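Transcriptional regulator, MarR family (PDB 3BJ6) probably acts as a DNA-binding transcription factor of the MarR family, pairing two winged helix-turn-helix chains in a dimer. Local coordinates at residues A81-R86 with T101-A106. Residues are numbered along the deposited sequence; the frame is centred on the assembly and turned at random. Where two conformers were deposited one is given.
Sequences AGLIER and TPRGEA
Thr101 lays its side chain over the backbone of Gly82 to Ile84, its methyl CG2 resting 3.7 Å from Ile84 C while OG1 reaches back to the turn. That hydroxyl works in two directions. OG1 of Thr101 donates to Gly82 O across 2.7 Å, tilted 20° from the carbonyl plane, and it accepts from Gly104 N in a nearly straight capping bond, with Thr101 at the N-cap of helix 102-123. OG1 reaches both partners by sitting between the backbone N and the carbonyl carbon of its own residue (chi1 61°), a rotation that also brings CG2 against the backbone at Ile84. The main chain adds a third link: Thr101 N donates to Leu83 O over 2.9 Å. The same Leu83 O receives a CA-H...O contact from Gly104 CA at 3.4 Å, an approach open to glycine, since a CB here would run into that oxygen. A valine in place of Thr101 would probably leave Gly82 O and Gly104 N without their shared hydroxyl, weakening both the cap and its tie to the turn. Beside these hydrogen bonds, Leu83 and Arg103 run side by side, with CD2 of Leu83 3.5 Å from Arg103 CG. Glu85 passes Thr101 CG2 more loosely, its carboxylate forming a salt bridge with Arg87. Gly82, at positive phi, ends helix 68-80 in a Schellman motif, and the chain turns directly into strand 84-87, the first strand of the wing. The contact thus joins the start of the wing to the helix that follows its return strand 97-100, while Leu83 and Ile84 pack on Leu46 of helix 40-51 and Ile84 also meets Leu75 and Val78 of helix 68-80.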
loop_
_atom_site.group_PDB
_atom_site.type_symbol
_atom_site.label_atom_id
_atom_site.label_comp_id
_atom_site.label_asym_id
_atom_site.label_seq_id
_atom_site.Cartn_x
_atom_site.Cartn_y
_atom_site.Cartn_z
ATOM N N ALA A 81 -12.378 -9.675 24.675
ATOM C CA ALA A 81 -11.500 -8.819 25.505
ATOM C C ALA A 81 -12.288 -7.746 26.272
ATOM O O ALA A 81 -11.715 -6.970 27.041
ATOM C CB ALA A 81 -10.367 -8.185 24.663
ATOM N N GLY A 82 -13.602 -7.717 26.074
ATOM C CA GLY A 82 -14.458 -6.762 26.785
ATOM C C GLY A 82 -14.386 -5.329 26.246
ATOM O O GLY A 82 -14.645 -4.363 26.987
ATOM N N LEU A 83 -14.056 -5.187 24.962
ATOM C CA LEU A 83 -13.850 -3.862 24.355
ATOM C C LEU A 83 -15.029 -3.375 23.516
ATOM O O LEU A 83 -15.130 -2.176 23.214
ATOM C CB LEU A 83 -12.554 -3.838 23.514
ATOM C CG LEU A 83 -11.300 -4.368 24.227
ATOM C CD1 LEU A 83 -10.066 -4.314 23.300
ATOM C CD2 LEU A 83 -11.033 -3.535 25.513
ATOM N N ILE A 84 -15.891 -4.304 23.106
ATOM C CA ILE A 84 -17.146 -3.957 22.452
ATOM C C ILE A 84 -18.241 -4.815 23.092
ATOM O O ILE A 84 -17.959 -5.816 23.739
ATOM C CB ILE A 84 -17.102 -4.183 20.909
ATOM C CG1 ILE A 84 -17.122 -5.687 20.543
ATOM C CG2 ILE A 84 -15.899 -3.421 20.276
ATOM C CD1 ILE A 84 -17.350 -5.959 18.993
ATOM N N GLU A 85 -19.488 -4.415 22.882
ATOM C CA GLU A 85 -20.637 -5.186 23.315
ATOM C C GLU A 85 -21.652 -5.207 22.175
ATOM O O GLU A 85 -21.634 -4.340 21.279
ATOM C CB GLU A 85 -21.243 -4.569 24.578
ATOM C CG GLU A 85 -21.883 -3.217 24.289
ATOM C CD GLU A 85 -22.380 -2.519 25.544
ATOM O OE1 GLU A 85 -23.505 -1.988 25.513
ATOM O OE2 GLU A 85 -21.661 -2.516 26.557
ATOM N N ARG A 86 -22.499 -6.227 22.185
ATOM C CA ARG A 86 -23.545 -6.379 21.177
ATOM C C ARG A 86 -24.861 -5.996 21.856
ATOM O O ARG A 86 -25.133 -6.439 22.975
ATOM C CB ARG A 86 -23.587 -7.809 20.602
ATOM C CG ARG A 86 -24.730 -8.062 19.568
ATOM C CD ARG A 86 -24.897 -9.561 19.179
ATOM N NE ARG A 86 -25.081 -10.430 20.368
ATOM C CZ ARG A 86 -26.224 -10.582 21.031
ATOM N NH1 ARG A 86 -27.330 -9.948 20.651
ATOM N NH2 ARG A 86 -26.258 -11.371 22.084
ATOM N N THR A 101 -17.237 -0.518 24.432
ATOM C CA THR A 101 -17.418 -0.384 25.878
ATOM C C THR A 101 -16.542 0.792 26.348
ATOM O O THR A 101 -15.731 1.298 25.563
ATOM C CB THR A 101 -16.964 -1.650 26.616
ATOM O OG1 THR A 101 -15.568 -1.876 26.357
ATOM C CG2 THR A 101 -17.780 -2.861 26.192
ATOM N N PRO A 102 -16.734 1.271 27.601
ATOM C CA PRO A 102 -15.831 2.321 28.091
ATOM C C PRO A 102 -14.332 1.953 27.979
ATOM O O PRO A 102 -13.529 2.812 27.623
ATOM C CB PRO A 102 -16.267 2.512 29.558
ATOM C CG PRO A 102 -17.757 2.159 29.540
ATOM C CD PRO A 102 -17.800 0.954 28.577
ATOM N N ARG A 103 -13.972 0.703 28.243
ATOM C CA ARG A 103 -12.573 0.233 28.026
ATOM C C ARG A 103 -12.132 0.316 26.565
ATOM O O ARG A 103 -11.032 0.796 26.259
ATOM C CB ARG A 103 -12.392 -1.210 28.558
ATOM C CG ARG A 103 -10.935 -1.739 28.510
ATOM C CD ARG A 103 -9.912 -0.801 29.226
ATOM N NE ARG A 103 -8.531 -1.267 29.017
ATOM C CZ ARG A 103 -7.455 -0.474 28.951
ATOM N NH1 ARG A 103 -7.572 0.857 29.082
ATOM N NH2 ARG A 103 -6.253 -1.011 28.737
ATOM N N GLY A 104 -12.976 -0.171 25.659
ATOM C CA GLY A 104 -12.679 -0.057 24.216
ATOM C C GLY A 104 -12.501 1.380 23.799
ATOM O O GLY A 104 -11.596 1.709 23.026
ATOM N N GLU A 105 -13.378 2.237 24.320
ATOM C CA GLU A 105 -13.326 3.675 24.112
ATOM C C GLU A 105 -12.003 4.303 24.602
ATOM O O GLU A 105 -11.402 5.115 23.897
ATOM C CB GLU A 105 -14.537 4.317 24.807
ATOM C CG GLU A 105 -14.760 5.788 24.492
ATOM C CD GLU A 105 -16.232 6.217 24.623
ATOM O OE1 GLU A 105 -16.591 7.257 24.030
ATOM O OE2 GLU A 105 -17.024 5.521 25.293
ATOM N N ALA A 106 -11.558 3.914 25.798
ATOM C CA ALA A 106 -10.286 4.403 26.372
ATOM C C ALA A 106 -9.088 3.972 25.494
ATOM O O ALA A 106 -8.206 4.773 25.204
ATOM C CB ALA A 106 -10.105 3.930 27.810
#